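Local structure of phosphoribosylaminoimidazole carboxylase, ATPase subunit (Thermotoga maritima, 3AX6) at residues C192-E197 / E271-S276; I297-V302 / T348-D353; M181-E186 / V238-I243; D69-D74 / I258-H263; S63-Y68 / K87-P92. The protein probably catalyses the ATP-dependent carboxylation of 5-aminoimidazole ribonucleotide with bicarbonate to N5-carboxyaminoimidazole ribonucleotide, a step of de novo purine synthesis. All coordinates share one frame; numbering follows the deposited sequence.

Interaction 1: residues C192-E197 / E271-S276; sequences CYPVVE and EACVTS
The hydroxyl of Y193 donates a hydrogen bond to the backbone carbonyl of T275, with 2.7 Å between Y193 OH and T275 O, and Y193 OH has a second, weak partner in the side-chain amide of Q280. This pins strand 190-198 of the large antiparallel sheet, in the ATP-grasp part of the chain, to the short linker between helices 268-272 and 277-285. The donor does not follow a lone pair of T275 O. It stands above the carbonyl plane, 43° out of it, while the carbonyl oxygen itself lies in the plane of the phenol ring, 3.4 Å from CE1 of Y193.

Farther back along the same ring comes a cysteine sulfur-aromatic contact. C273, the first residue to leave the helix, brings its SG to 4.0 Å from CD1 of Y193. The sulfur lies at the ring edge, 83° off the ring normal. M181 of strand 174-184 and Y268 and T269 of helix 268-272 also touch this side chain. With chi1 at -80°, the ring of Y193 stands beside its own backbone N and reaches across to the linker, meeting T275 at about a right angle. The linker ends at S276, whose OG caps helix 277-285 through the backbone N of E279. On the strand side, P194 adds a looser contact, its CD 4.3 Å from C273 SG.

Interaction 2: residues I297-V302 / T348-D353; sequences IPAVMV and TVVDRD
Two neighbouring antiparallel strands, 299-305 and 343-350, meet here in the C-terminal part of the large sheet, the axes of the two short segments coming within 4.7 Å. V300 and V349 form the hydrogen-bonded pair. V349 N reaches V300 O at 2.9 Å and V300 N returns to V349 O. Beyond the regular pairing, D351 N still bonds P298 O at 3.2 Å.

A299, V350, T348 and the selenomethionine M301 share one side, where A299 CB rests 4.0 Å from V350 CG1; V300 and V349 turn to the other, against helix 354-364.

The end of the contact is carried by I297 and R352. I297 CG2 packs 3.9 Å from V350 CB, and I297 CD1 sits over the centre of the R352 guanidinium, 4.1 Å above its plane. Bends at chi2 (58°) and chi3 (62°) fold the arginine back so that its guanidinium lies against the isoleucine. There its flat group is fixed at both ends, by L296 O on NH1 and by a salt bridge from NH2 to E294 of the second subunit. Just after the strand, D351 turns the chain: its OD2 pairs with R356 and K360, while OD1 accepts D353 N at 2.8 Å in an Asx turn.

Interaction 3: residues M181-E186 / V238-I243; sequences MVARNE and VGIFGI
I240 runs along its neighbour strand atom by atom: CB lies 3.8 Å from A183 CB, CG1 keeps touch with that methyl and also comes 3.7 Å from V182 O, and CD1 ends 3.9 Å from M181 CB. Strands 174-184 and 239-248 pair antiparallel here, in the ATP-grasp part of the sheet. The chi1 of -164° carries CG1 away from the I240 backbone N and lays the branch along the strand, with Y193 and Q277 closing over the same side. With I240 cut back to an alanine, a gap would probably open between M181 and A183, and the Y193 ring would lose a packing partner.

Four backbone bonds hold the pairing, two between V182 and F241 and two between R184 and G239. The shortest is F241 N to V182 O at 2.7 Å, and that oxygen also lies in the plane of the F241 ring, at its edge, 3.6 Å from CD1. G239 has a positive phi of 130°, where a CB would jam against the preceding carbonyl. At G242 the bare CA gives room to the selenomethionine M181, whose SE is 3.8 Å away. On the other face, toward helix 218-235, V182 CG1 meets I243 CG1 at 3.7 Å.

Interaction 4: residues D69-D74 / I258-H263; sequences DLEHID and IAPRPH
R261 and E71 carry this contact through a salt bridge, and the grip sits at the near end of the guanidinium. R261 NE donates to E71 OE1 at 3.0 Å, nearly straight at 167°. The oxygen lies in the guanidinium plane, but seen from the glutamate the donor comes from above the carboxylate, and the two flat groups stand 79° apart. One bond makes the pairing; NH2 stays 4.0 Å from E71 OE1. NH1 turns back to its own chain and bonds P262 O at 2.9 Å, which, with the NE bond, helps fix the group's rotation.

The packed part lies around the stems. R261 runs extended from CG to NE and passes D69 O with CD at 3.5 Å, while E71, bent at chi2 (93°), lays its CG 4.0 Å from CG of P260, the centre of an inverse gamma turn. Toward L70 the contact thins out, its N 4.2 Å from R261 CD. A leucine in place of R261 would probably leave the E71 carboxylate without its charged mate and the P262 carbonyl without this donor.

From the side chain of E71 to the bound ADP is about 9 Å, and D69 OD1 accepts from G13 N in what looks like the glycine-rich loop of a Rossmann-type fold. The arrangement is an interdomain junction, joining the preATP-grasp domain to the ATP-grasp domain beside the nucleotide site.

Interaction 5: residues S63-Y68 / K87-P92; sequences SDVTTY and KIHPSP
With chi1 at 39°, Y68 holds its ring between its backbone N and carbonyl carbon, which swings the phenol toward P90; T67, with chi1 at -177°, aims OG1 at H89. Both hydroxyls end on backbone carbonyls. Y68 OH donates to P90 O at 2.7 Å, from above the carbonyl plane, whereas T67 OG1 meets H89 O in its plane at 2.8 Å and has H281 as a further partner. The peptide before P90 is cis, and P90 CD packs 3.5 Å from Y68 CZ, so the proline both accepts the bond and braces the ring.

Upstream the segments pair in parallel, T66 with I88, on the short, weakly bonded strand 87-88. T66 N bonds K87 O at 2.9 Å, and H89 N returns to T66 O, also at 2.9 Å. I88 sets CG2 4.4 Å from Y68 CE2, at the ring edge.

This is a beta-alpha-beta unit of the preATP-grasp domain, with helix 75-83 as its crossover. Strand 65-68 runs between strands 3-7 and 87-88 of the parallel sheet; helix 53-61 packs on T66 and I88, and helix 277-285 on V65 and T67.

How the interactions relate
From the N terminus, interaction 5 closes first, bringing 87-92 back to 63-68 within the preATP-grasp domain. Interaction 4 opens inside that short loop, at 69-74, and crosses it, closing far along at 258-263 and tying this domain to the ATP-grasp domain. Interaction 3 lies wholly within interaction 4's long loop. Interaction 1 starts inside interaction 3 and ends at 271-276, so it crosses both 3 and 4. Interaction 2 follows in series at the C-terminal end of the same large sheet. Direct touches link them: E186 of interaction 3 bridges K87 of interaction 5, and A272 of interaction 1 packs on A299 of interaction 2.

Interaction 1: residues C192-E197 / E271-S276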
# COMPACT_ATOMS: atom_id res chain seq x y z
N CYS A 192 -3.46 3.83 -19.66
CA CYS A 192 -2.05 3.71 -19.98
C CYS A 192 -1.16 4.44 -18.98
O CYS A 192 -1.44 5.58 -18.60
CB CYS A 192 -1.78 4.23 -21.40
SG CYS A 192 -0.14 3.81 -22.04
N TYR A 193 -0.10 3.77 -18.56
CA TYR A 193 0.84 4.33 -17.60
C TYR A 193 1.98 5.05 -18.29
O TYR A 193 2.11 5.00 -19.50
CB TYR A 193 1.40 3.21 -16.71
CG TYR A 193 0.45 2.80 -15.61
CD1 TYR A 193 0.41 3.50 -14.40
CD2 TYR A 193 -0.44 1.75 -15.79
CE1 TYR A 193 -0.50 3.15 -13.40
CE2 TYR A 193 -1.34 1.39 -14.80
CZ TYR A 193 -1.38 2.10 -13.61
OH TYR A 193 -2.28 1.73 -12.65
N PRO A 194 2.80 5.76 -17.52
CA PRO A 194 3.91 6.45 -18.17
C PRO A 194 4.86 5.38 -18.73
O PRO A 194 4.84 4.22 -18.30
CB PRO A 194 4.55 7.24 -17.03
CG PRO A 194 3.39 7.51 -16.11
CD PRO A 194 2.66 6.19 -16.11
N VAL A 195 5.67 5.75 -19.71
CA VAL A 195 6.62 4.80 -20.25
C VAL A 195 7.83 4.91 -19.33
O VAL A 195 8.17 6.01 -18.89
CB VAL A 195 6.99 5.12 -21.73
CG1 VAL A 195 6.48 6.47 -22.13
CG2 VAL A 195 8.49 5.04 -21.94
N VAL A 196 8.46 3.78 -19.00
CA VAL A 196 9.63 3.82 -18.13
C VAL A 196 10.88 3.35 -18.84
O VAL A 196 10.82 2.70 -19.89
CB VAL A 196 9.42 2.98 -16.85
CG1 VAL A 196 8.28 3.57 -16.04
CG2 VAL A 196 9.15 1.53 -17.20
N GLU A 197 12.03 3.68 -18.25
CA GLU A 197 13.33 3.36 -18.82
C GLU A 197 14.06 2.29 -18.02
O GLU A 197 14.14 2.36 -16.79
CB GLU A 197 14.18 4.64 -18.86
CG GLU A 197 15.58 4.51 -19.46
CD GLU A 197 16.40 5.80 -19.32
OE1 GLU A 197 15.81 6.90 -19.34
OE2 GLU A 197 17.64 5.71 -19.22
N GLU A 271 4.50 3.55 -5.69
CA GLU A 271 5.00 4.73 -4.99
C GLU A 271 4.80 6.06 -5.71
O GLU A 271 4.73 7.09 -5.05
CB GLU A 271 6.51 4.59 -4.73
CG GLU A 271 7.01 3.22 -4.30
CD GLU A 271 6.52 2.80 -2.93
OE1 GLU A 271 6.26 3.68 -2.08
OE2 GLU A 271 6.42 1.57 -2.70
N ALA A 272 4.71 6.04 -7.04
CA ALA A 272 4.61 7.30 -7.79
C ALA A 272 3.37 7.58 -8.62
O ALA A 272 3.29 8.63 -9.27
CB ALA A 272 5.83 7.43 -8.67
N CYS A 273 2.41 6.67 -8.62
CA CYS A 273 1.21 6.88 -9.40
C CYS A 273 -0.01 6.82 -8.51
O CYS A 273 0.03 6.27 -7.41
CB CYS A 273 1.10 5.83 -10.51
SG CYS A 273 2.29 6.04 -11.87
N VAL A 274 -1.10 7.42 -8.98
CA VAL A 274 -2.33 7.44 -8.21
C VAL A 274 -2.79 6.01 -7.90
O VAL A 274 -2.98 5.67 -6.73
CB VAL A 274 -3.42 8.22 -8.97
CG1 VAL A 274 -4.74 8.17 -8.20
CG2 VAL A 274 -2.97 9.67 -9.16
N THR A 275 -2.95 5.18 -8.93
CA THR A 275 -3.37 3.80 -8.71
C THR A 275 -2.29 2.81 -9.16
O THR A 275 -1.80 2.85 -10.29
CB THR A 275 -4.73 3.47 -9.40
OG1 THR A 275 -4.56 2.40 -10.33
CG2 THR A 275 -5.29 4.66 -10.10
N SER A 276 -1.91 1.92 -8.25
CA SER A 276 -0.88 0.94 -8.53
C SER A 276 -1.32 -0.10 -9.57
O SER A 276 -2.51 -0.35 -9.76
CB SER A 276 -0.46 0.21 -7.25
OG SER A 276 -1.40 -0.81 -6.94

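Interaction 2: residues I297-V302 / T348-D353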
# COMPACT_ATOMS: atom_id res chain seq x y z
N ILE A 297 5.07 11.84 -8.96
CA ILE A 297 6.46 12.25 -8.78
C ILE A 297 7.37 11.23 -9.42
O ILE A 297 7.08 10.04 -9.38
CB ILE A 297 6.80 12.33 -7.26
CG1 ILE A 297 8.24 12.80 -7.05
CG2 ILE A 297 6.64 10.95 -6.62
CD1 ILE A 297 8.54 13.16 -5.60
N PRO A 298 8.48 11.68 -10.04
CA PRO A 298 9.45 10.79 -10.70
C PRO A 298 9.96 9.74 -9.72
O PRO A 298 10.00 9.98 -8.52
CB PRO A 298 10.54 11.76 -11.14
CG PRO A 298 9.75 12.99 -11.48
CD PRO A 298 8.80 13.09 -10.31
N ALA A 299 10.37 8.59 -10.24
CA ALA A 299 10.85 7.52 -9.37
C ALA A 299 11.85 6.57 -10.02
O ALA A 299 11.84 6.35 -11.23
CB ALA A 299 9.65 6.72 -8.85
N VAL A 300 12.70 6.01 -9.18
CA VAL A 300 13.69 5.05 -9.62
C VAL A 300 13.55 3.84 -8.71
O VAL A 300 13.61 3.96 -7.49
CB VAL A 300 15.12 5.63 -9.51
CG1 VAL A 300 16.15 4.58 -9.91
CG2 VAL A 300 15.24 6.86 -10.42
N MSE A 301 13.29 2.68 -9.31
CA MSE A 301 13.14 1.45 -8.54
C MSE A 301 14.33 0.55 -8.82
O MSE A 301 14.77 0.41 -9.97
CB MSE A 301 11.85 0.71 -8.93
CG MSE A 301 11.66 -0.59 -8.16
SE MSE A 301 11.23 -2.09 -9.30
CE MSE A 301 13.00 -2.52 -9.94
N VAL A 302 14.84 -0.07 -7.76
CA VAL A 302 15.98 -0.97 -7.85
C VAL A 302 15.65 -2.29 -7.16
O VAL A 302 15.13 -2.30 -6.04
CB VAL A 302 17.25 -0.37 -7.18
CG1 VAL A 302 18.37 -1.40 -7.17
CG2 VAL A 302 17.71 0.87 -7.91
N THR A 348 12.63 1.93 -3.62
CA THR A 348 12.32 3.00 -4.56
C THR A 348 12.76 4.34 -4.01
O THR A 348 12.75 4.57 -2.80
CB THR A 348 10.81 3.06 -4.83
OG1 THR A 348 10.36 1.81 -5.35
CG2 THR A 348 10.49 4.15 -5.82
N VAL A 349 13.15 5.23 -4.91
CA VAL A 349 13.59 6.55 -4.52
C VAL A 349 12.78 7.55 -5.31
O VAL A 349 12.97 7.69 -6.53
CB VAL A 349 15.09 6.75 -4.82
CG1 VAL A 349 15.47 8.20 -4.63
CG2 VAL A 349 15.92 5.86 -3.89
N VAL A 350 11.85 8.24 -4.64
CA VAL A 350 11.03 9.24 -5.31
C VAL A 350 11.64 10.61 -5.09
O VAL A 350 12.10 10.94 -4.00
CB VAL A 350 9.57 9.22 -4.79
CG1 VAL A 350 8.92 7.90 -5.15
CG2 VAL A 350 9.52 9.44 -3.29
N ASP A 351 11.65 11.41 -6.16
CA ASP A 351 12.20 12.75 -6.11
C ASP A 351 11.65 13.56 -7.29
O ASP A 351 11.43 13.03 -8.37
CB ASP A 351 13.74 12.69 -6.18
CG ASP A 351 14.40 14.02 -5.84
OD1 ASP A 351 14.09 15.04 -6.49
OD2 ASP A 351 15.25 14.05 -4.92
N ARG A 352 11.42 14.85 -7.05
CA ARG A 352 10.88 15.74 -8.06
C ARG A 352 11.81 15.77 -9.28
O ARG A 352 11.36 15.96 -10.41
CB ARG A 352 10.74 17.15 -7.47
CG ARG A 352 9.83 18.08 -8.25
CD ARG A 352 8.43 17.48 -8.35
NE ARG A 352 7.80 17.31 -7.05
CZ ARG A 352 6.67 16.63 -6.86
NH1 ARG A 352 6.07 16.05 -7.90
NH2 ARG A 352 6.14 16.53 -5.65
N ASP A 353 13.10 15.57 -9.03
CA ASP A 353 14.12 15.55 -10.09
C ASP A 353 14.59 14.12 -10.35
O ASP A 353 15.33 13.54 -9.55
CB ASP A 353 15.32 16.40 -9.66
CG ASP A 353 16.42 16.43 -10.70
OD1 ASP A 353 17.55 16.80 -10.35
OD2 ASP A 353 16.14 16.08 -11.86

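Interaction 3: residues M181-E186 / V238-I243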
# COMPACT_ATOMS: atom_id res chain seq x y z
N MSE A 181 3.10 -0.09 -18.75
CA MSE A 181 1.99 -0.90 -18.28
C MSE A 181 0.72 -0.32 -18.90
O MSE A 181 0.55 0.90 -18.95
CB MSE A 181 1.86 -0.82 -16.75
CG MSE A 181 3.11 -1.18 -15.96
SE MSE A 181 3.76 -2.95 -16.32
CE MSE A 181 2.23 -3.99 -15.76
N VAL A 182 -0.16 -1.19 -19.37
CA VAL A 182 -1.43 -0.74 -19.92
C VAL A 182 -2.53 -1.74 -19.52
O VAL A 182 -2.40 -2.96 -19.70
CB VAL A 182 -1.34 -0.54 -21.47
CG1 VAL A 182 -0.55 -1.66 -22.10
CG2 VAL A 182 -2.73 -0.47 -22.07
N ALA A 183 -3.59 -1.23 -18.91
CA ALA A 183 -4.68 -2.08 -18.47
C ALA A 183 -5.90 -1.86 -19.34
O ALA A 183 -6.12 -0.76 -19.86
CB ALA A 183 -5.01 -1.79 -17.02
N ARG A 184 -6.70 -2.91 -19.48
CA ARG A 184 -7.91 -2.83 -20.28
C ARG A 184 -9.02 -3.68 -19.67
O ARG A 184 -8.77 -4.77 -19.16
CB ARG A 184 -7.62 -3.29 -21.72
CG ARG A 184 -8.81 -3.25 -22.66
CD ARG A 184 -8.39 -3.62 -24.09
NE ARG A 184 -9.51 -3.63 -25.04
CZ ARG A 184 -10.48 -4.55 -25.06
NH1 ARG A 184 -10.48 -5.54 -24.18
NH2 ARG A 184 -11.43 -4.48 -25.98
N ASN A 185 -10.24 -3.13 -19.74
CA ASN A 185 -11.49 -3.74 -19.26
C ASN A 185 -12.09 -4.58 -20.36
O ASN A 185 -11.66 -4.50 -21.51
CB ASN A 185 -12.53 -2.65 -18.99
CG ASN A 185 -12.56 -2.22 -17.58
OD1 ASN A 185 -13.29 -1.31 -17.21
ND2 ASN A 185 -11.75 -2.88 -16.75
N GLU A 186 -13.10 -5.37 -20.02
CA GLU A 186 -13.78 -6.16 -21.02
C GLU A 186 -14.69 -5.17 -21.76
O GLU A 186 -15.02 -5.37 -22.93
CB GLU A 186 -14.60 -7.28 -20.38
CG GLU A 186 -15.09 -8.30 -21.39
CD GLU A 186 -15.39 -9.65 -20.76
OE1 GLU A 186 -15.65 -10.61 -21.51
OE2 GLU A 186 -15.35 -9.75 -19.52
N VAL A 238 -7.78 -8.19 -21.31
CA VAL A 238 -8.51 -7.87 -20.09
C VAL A 238 -7.53 -8.09 -18.94
O VAL A 238 -7.13 -9.23 -18.65
CB VAL A 238 -9.74 -8.80 -19.91
CG1 VAL A 238 -10.44 -8.47 -18.59
CG2 VAL A 238 -10.69 -8.63 -21.08
N GLY A 239 -7.14 -7.00 -18.30
CA GLY A 239 -6.18 -7.05 -17.20
C GLY A 239 -5.11 -6.02 -17.51
O GLY A 239 -5.29 -5.19 -18.41
N ILE A 240 -4.01 -6.04 -16.77
CA ILE A 240 -2.94 -5.08 -17.04
C ILE A 240 -1.79 -5.82 -17.70
O ILE A 240 -1.49 -6.97 -17.36
CB ILE A 240 -2.47 -4.36 -15.74
CG1 ILE A 240 -1.65 -3.12 -16.11
CG2 ILE A 240 -1.66 -5.30 -14.87
CD1 ILE A 240 -1.29 -2.27 -14.91
N PHE A 241 -1.16 -5.18 -18.68
CA PHE A 241 -0.07 -5.80 -19.43
C PHE A 241 1.23 -5.01 -19.41
O PHE A 241 1.23 -3.78 -19.38
CB PHE A 241 -0.49 -6.01 -20.89
CG PHE A 241 -1.70 -6.87 -21.05
CD1 PHE A 241 -2.95 -6.42 -20.62
CD2 PHE A 241 -1.60 -8.14 -21.59
CE1 PHE A 241 -4.08 -7.23 -20.73
CE2 PHE A 241 -2.73 -8.96 -21.70
CZ PHE A 241 -3.96 -8.50 -21.26
N GLY A 242 2.34 -5.75 -19.43
CA GLY A 242 3.66 -5.16 -19.46
C GLY A 242 4.14 -5.24 -20.89
O GLY A 242 4.35 -6.33 -21.42
N ILE A 243 4.29 -4.09 -21.54
CA ILE A 243 4.74 -4.04 -22.93
C ILE A 243 6.19 -3.53 -23.00
O ILE A 243 6.45 -2.36 -22.71
CB ILE A 243 3.85 -3.10 -23.78
CG1 ILE A 243 2.37 -3.42 -23.57
CG2 ILE A 243 4.24 -3.24 -25.25
CD1 ILE A 243 1.97 -4.84 -23.91

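Interaction 4: residues D69-D74 / I258-H263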
# COMPACT_ATOMS: atom_id res chain seq x y z
N ASP A 69 -0.44 -15.17 -11.72
CA ASP A 69 0.75 -14.34 -11.53
C ASP A 69 1.98 -14.88 -12.25
O ASP A 69 3.09 -14.38 -12.06
CB ASP A 69 1.06 -14.15 -10.03
CG ASP A 69 1.88 -15.29 -9.44
OD1 ASP A 69 2.50 -15.08 -8.37
OD2 ASP A 69 1.91 -16.39 -10.01
N LEU A 70 1.79 -15.90 -13.08
CA LEU A 70 2.88 -16.49 -13.86
C LEU A 70 2.32 -17.11 -15.14
O LEU A 70 1.12 -17.35 -15.24
CB LEU A 70 3.63 -17.56 -13.04
CG LEU A 70 3.03 -18.96 -12.94
CD1 LEU A 70 4.07 -19.91 -12.35
CD2 LEU A 70 1.78 -18.94 -12.09
N GLU A 71 3.19 -17.37 -16.10
CA GLU A 71 2.75 -17.94 -17.37
C GLU A 71 2.82 -19.45 -17.46
O GLU A 71 2.00 -20.07 -18.13
CB GLU A 71 3.54 -17.32 -18.53
CG GLU A 71 3.29 -15.84 -18.74
CD GLU A 71 4.27 -14.95 -17.99
OE1 GLU A 71 4.48 -15.17 -16.78
OE2 GLU A 71 4.83 -14.03 -18.62
N HIS A 72 3.79 -20.04 -16.78
CA HIS A 72 3.96 -21.49 -16.80
C HIS A 72 2.83 -22.16 -16.05
O HIS A 72 3.00 -22.61 -14.92
CB HIS A 72 5.29 -21.88 -16.16
CG HIS A 72 6.48 -21.19 -16.76
ND1 HIS A 72 6.63 -19.82 -16.72
CD2 HIS A 72 7.56 -21.68 -17.41
CE1 HIS A 72 7.76 -19.50 -17.33
NE2 HIS A 72 8.34 -20.61 -17.76
N ILE A 73 1.66 -22.21 -16.67
CA ILE A 73 0.50 -22.84 -16.05
C ILE A 73 -0.25 -23.67 -17.08
O ILE A 73 -0.02 -23.53 -18.28
CB ILE A 73 -0.47 -21.78 -15.47
CG1 ILE A 73 -1.01 -20.89 -16.59
CG2 ILE A 73 0.25 -20.94 -14.45
CD1 ILE A 73 -1.89 -19.76 -16.09
N ASP A 74 -1.13 -24.54 -16.60
CA ASP A 74 -1.90 -25.38 -17.50
C ASP A 74 -2.84 -24.49 -18.30
O ASP A 74 -4.02 -24.33 -17.96
CB ASP A 74 -2.71 -26.38 -16.68
CG ASP A 74 -3.38 -27.42 -17.54
OD1 ASP A 74 -3.34 -27.29 -18.78
OD2 ASP A 74 -3.96 -28.37 -16.97
N ILE A 258 5.75 -9.09 -24.44
CA ILE A 258 4.47 -8.80 -23.81
C ILE A 258 4.32 -9.66 -22.56
O ILE A 258 4.46 -10.88 -22.64
CB ILE A 258 3.28 -9.14 -24.72
CG1 ILE A 258 3.38 -8.37 -26.05
CG2 ILE A 258 1.98 -8.82 -24.00
CD1 ILE A 258 2.25 -8.68 -27.02
N ALA A 259 4.02 -9.04 -21.43
CA ALA A 259 3.82 -9.78 -20.19
C ALA A 259 2.34 -9.61 -19.81
O ALA A 259 1.90 -8.50 -19.51
CB ALA A 259 4.71 -9.23 -19.10
N PRO A 260 1.56 -10.71 -19.80
CA PRO A 260 0.13 -10.70 -19.47
C PRO A 260 -0.13 -10.70 -17.97
O PRO A 260 -0.85 -11.56 -17.45
CB PRO A 260 -0.36 -11.99 -20.11
CG PRO A 260 0.77 -12.91 -19.78
CD PRO A 260 2.00 -12.08 -20.12
N ARG A 261 0.44 -9.72 -17.27
CA ARG A 261 0.28 -9.66 -15.83
C ARG A 261 1.04 -8.47 -15.29
O ARG A 261 1.76 -7.80 -16.03
CB ARG A 261 0.87 -10.93 -15.21
CG ARG A 261 2.34 -11.14 -15.60
CD ARG A 261 2.99 -12.27 -14.81
NE ARG A 261 4.36 -12.54 -15.26
CZ ARG A 261 5.39 -11.70 -15.13
NH1 ARG A 261 5.22 -10.52 -14.56
NH2 ARG A 261 6.59 -12.05 -15.57
N PRO A 262 0.87 -8.18 -13.98
CA PRO A 262 1.58 -7.06 -13.36
C PRO A 262 3.05 -7.42 -13.55
O PRO A 262 3.43 -8.59 -13.41
CB PRO A 262 1.14 -7.16 -11.91
CG PRO A 262 -0.28 -7.61 -12.04
CD PRO A 262 -0.17 -8.70 -13.08
N HIS A 263 3.88 -6.43 -13.86
CA HIS A 263 5.29 -6.69 -14.13
C HIS A 263 6.25 -5.93 -13.23
O HIS A 263 5.95 -4.84 -12.75
CB HIS A 263 5.55 -6.36 -15.60
CG HIS A 263 6.91 -6.74 -16.10
ND1 HIS A 263 8.04 -6.00 -15.82
CD2 HIS A 263 7.32 -7.76 -16.89
CE1 HIS A 263 9.08 -6.54 -16.43
NE2 HIS A 263 8.67 -7.61 -17.09

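Interaction 5: residues S63-Y68 / K87-P92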
# COMPACT_ATOMS: atom_id res chain seq x y z
N SER A 63 -14.56 -19.80 -8.19
CA SER A 63 -14.34 -18.36 -8.22
C SER A 63 -15.21 -17.69 -9.27
O SER A 63 -15.66 -18.34 -10.21
CB SER A 63 -12.87 -18.06 -8.54
OG SER A 63 -12.00 -18.76 -7.67
N ASP A 64 -15.45 -16.40 -9.10
CA ASP A 64 -16.26 -15.65 -10.07
C ASP A 64 -15.33 -15.22 -11.20
O ASP A 64 -15.72 -15.21 -12.37
CB ASP A 64 -16.88 -14.43 -9.41
CG ASP A 64 -17.81 -14.78 -8.28
OD1 ASP A 64 -17.43 -14.58 -7.10
OD2 ASP A 64 -18.92 -15.28 -8.57
N VAL A 65 -14.10 -14.88 -10.83
CA VAL A 65 -13.10 -14.46 -11.79
C VAL A 65 -11.77 -15.05 -11.37
O VAL A 65 -11.43 -15.02 -10.19
CB VAL A 65 -12.94 -12.92 -11.84
CG1 VAL A 65 -11.68 -12.56 -12.60
CG2 VAL A 65 -14.16 -12.29 -12.52
N THR A 66 -11.04 -15.58 -12.34
CA THR A 66 -9.74 -16.17 -12.06
C THR A 66 -8.66 -15.50 -12.91
O THR A 66 -8.88 -15.12 -14.08
CB THR A 66 -9.74 -17.68 -12.36
OG1 THR A 66 -10.75 -18.31 -11.59
CG2 THR A 66 -8.39 -18.31 -12.01
N THR A 67 -7.49 -15.33 -12.29
CA THR A 67 -6.34 -14.72 -12.95
C THR A 67 -5.08 -15.46 -12.49
O THR A 67 -5.17 -16.44 -11.75
CB THR A 67 -6.26 -13.22 -12.61
OG1 THR A 67 -5.16 -12.64 -13.32
CG2 THR A 67 -6.10 -13.02 -11.11
N TYR A 68 -3.92 -14.99 -12.90
CA TYR A 68 -2.67 -15.66 -12.55
C TYR A 68 -1.48 -14.72 -12.42
O TYR A 68 -1.50 -13.60 -12.94
CB TYR A 68 -2.40 -16.75 -13.59
CG TYR A 68 -2.74 -16.33 -15.01
CD1 TYR A 68 -1.83 -15.62 -15.80
CD2 TYR A 68 -4.00 -16.62 -15.55
CE1 TYR A 68 -2.16 -15.22 -17.10
CE2 TYR A 68 -4.34 -16.21 -16.84
CZ TYR A 68 -3.42 -15.51 -17.61
OH TYR A 68 -3.76 -15.09 -18.88
N LYS A 87 -15.02 -17.02 -16.21
CA LYS A 87 -14.25 -15.80 -16.38
C LYS A 87 -12.79 -15.96 -16.00
O LYS A 87 -12.45 -16.07 -14.81
CB LYS A 87 -14.88 -14.69 -15.54
CG LYS A 87 -15.61 -13.65 -16.35
CD LYS A 87 -16.69 -14.26 -17.21
CE LYS A 87 -17.14 -13.26 -18.26
NZ LYS A 87 -15.99 -12.85 -19.13
N ILE A 88 -11.92 -15.99 -17.00
CA ILE A 88 -10.47 -16.12 -16.78
C ILE A 88 -9.75 -15.01 -17.52
O ILE A 88 -9.79 -14.93 -18.76
CB ILE A 88 -9.96 -17.49 -17.25
CG1 ILE A 88 -10.74 -18.60 -16.52
CG2 ILE A 88 -8.47 -17.62 -16.94
CD1 ILE A 88 -10.60 -19.97 -17.15
N HIS A 89 -9.08 -14.14 -16.76
CA HIS A 89 -8.39 -12.99 -17.33
C HIS A 89 -6.96 -12.81 -16.84
O HIS A 89 -6.70 -12.85 -15.63
CB HIS A 89 -9.18 -11.72 -16.99
CG HIS A 89 -10.58 -11.72 -17.51
ND1 HIS A 89 -11.63 -11.20 -16.80
CD2 HIS A 89 -11.09 -12.16 -18.69
CE1 HIS A 89 -12.74 -11.31 -17.52
NE2 HIS A 89 -12.43 -11.88 -18.67
N PRO A 90 -6.01 -12.59 -17.77
CA PRO A 90 -6.26 -12.51 -19.21
C PRO A 90 -6.69 -13.85 -19.79
O PRO A 90 -6.41 -14.91 -19.22
CB PRO A 90 -4.91 -12.06 -19.78
CG PRO A 90 -4.29 -11.32 -18.65
CD PRO A 90 -4.62 -12.21 -17.48
N SER A 91 -7.37 -13.80 -20.93
CA SER A 91 -7.84 -15.00 -21.59
C SER A 91 -6.72 -16.00 -21.84
O SER A 91 -5.58 -15.61 -22.10
CB SER A 91 -8.49 -14.66 -22.93
OG SER A 91 -8.65 -15.84 -23.69
N PRO A 92 -7.02 -17.30 -21.75
CA PRO A 92 -6.04 -18.36 -21.98
C PRO A 92 -5.53 -18.24 -23.41
O PRO A 92 -4.40 -18.63 -23.72
CB PRO A 92 -6.86 -19.63 -21.76
CG PRO A 92 -7.91 -19.21 -20.80
CD PRO A 92 -8.32 -17.87 -21.35
O HOH W 1 -16.10 -17.34 -13.70
O HOH W 2 -13.34 -18.25 -12.62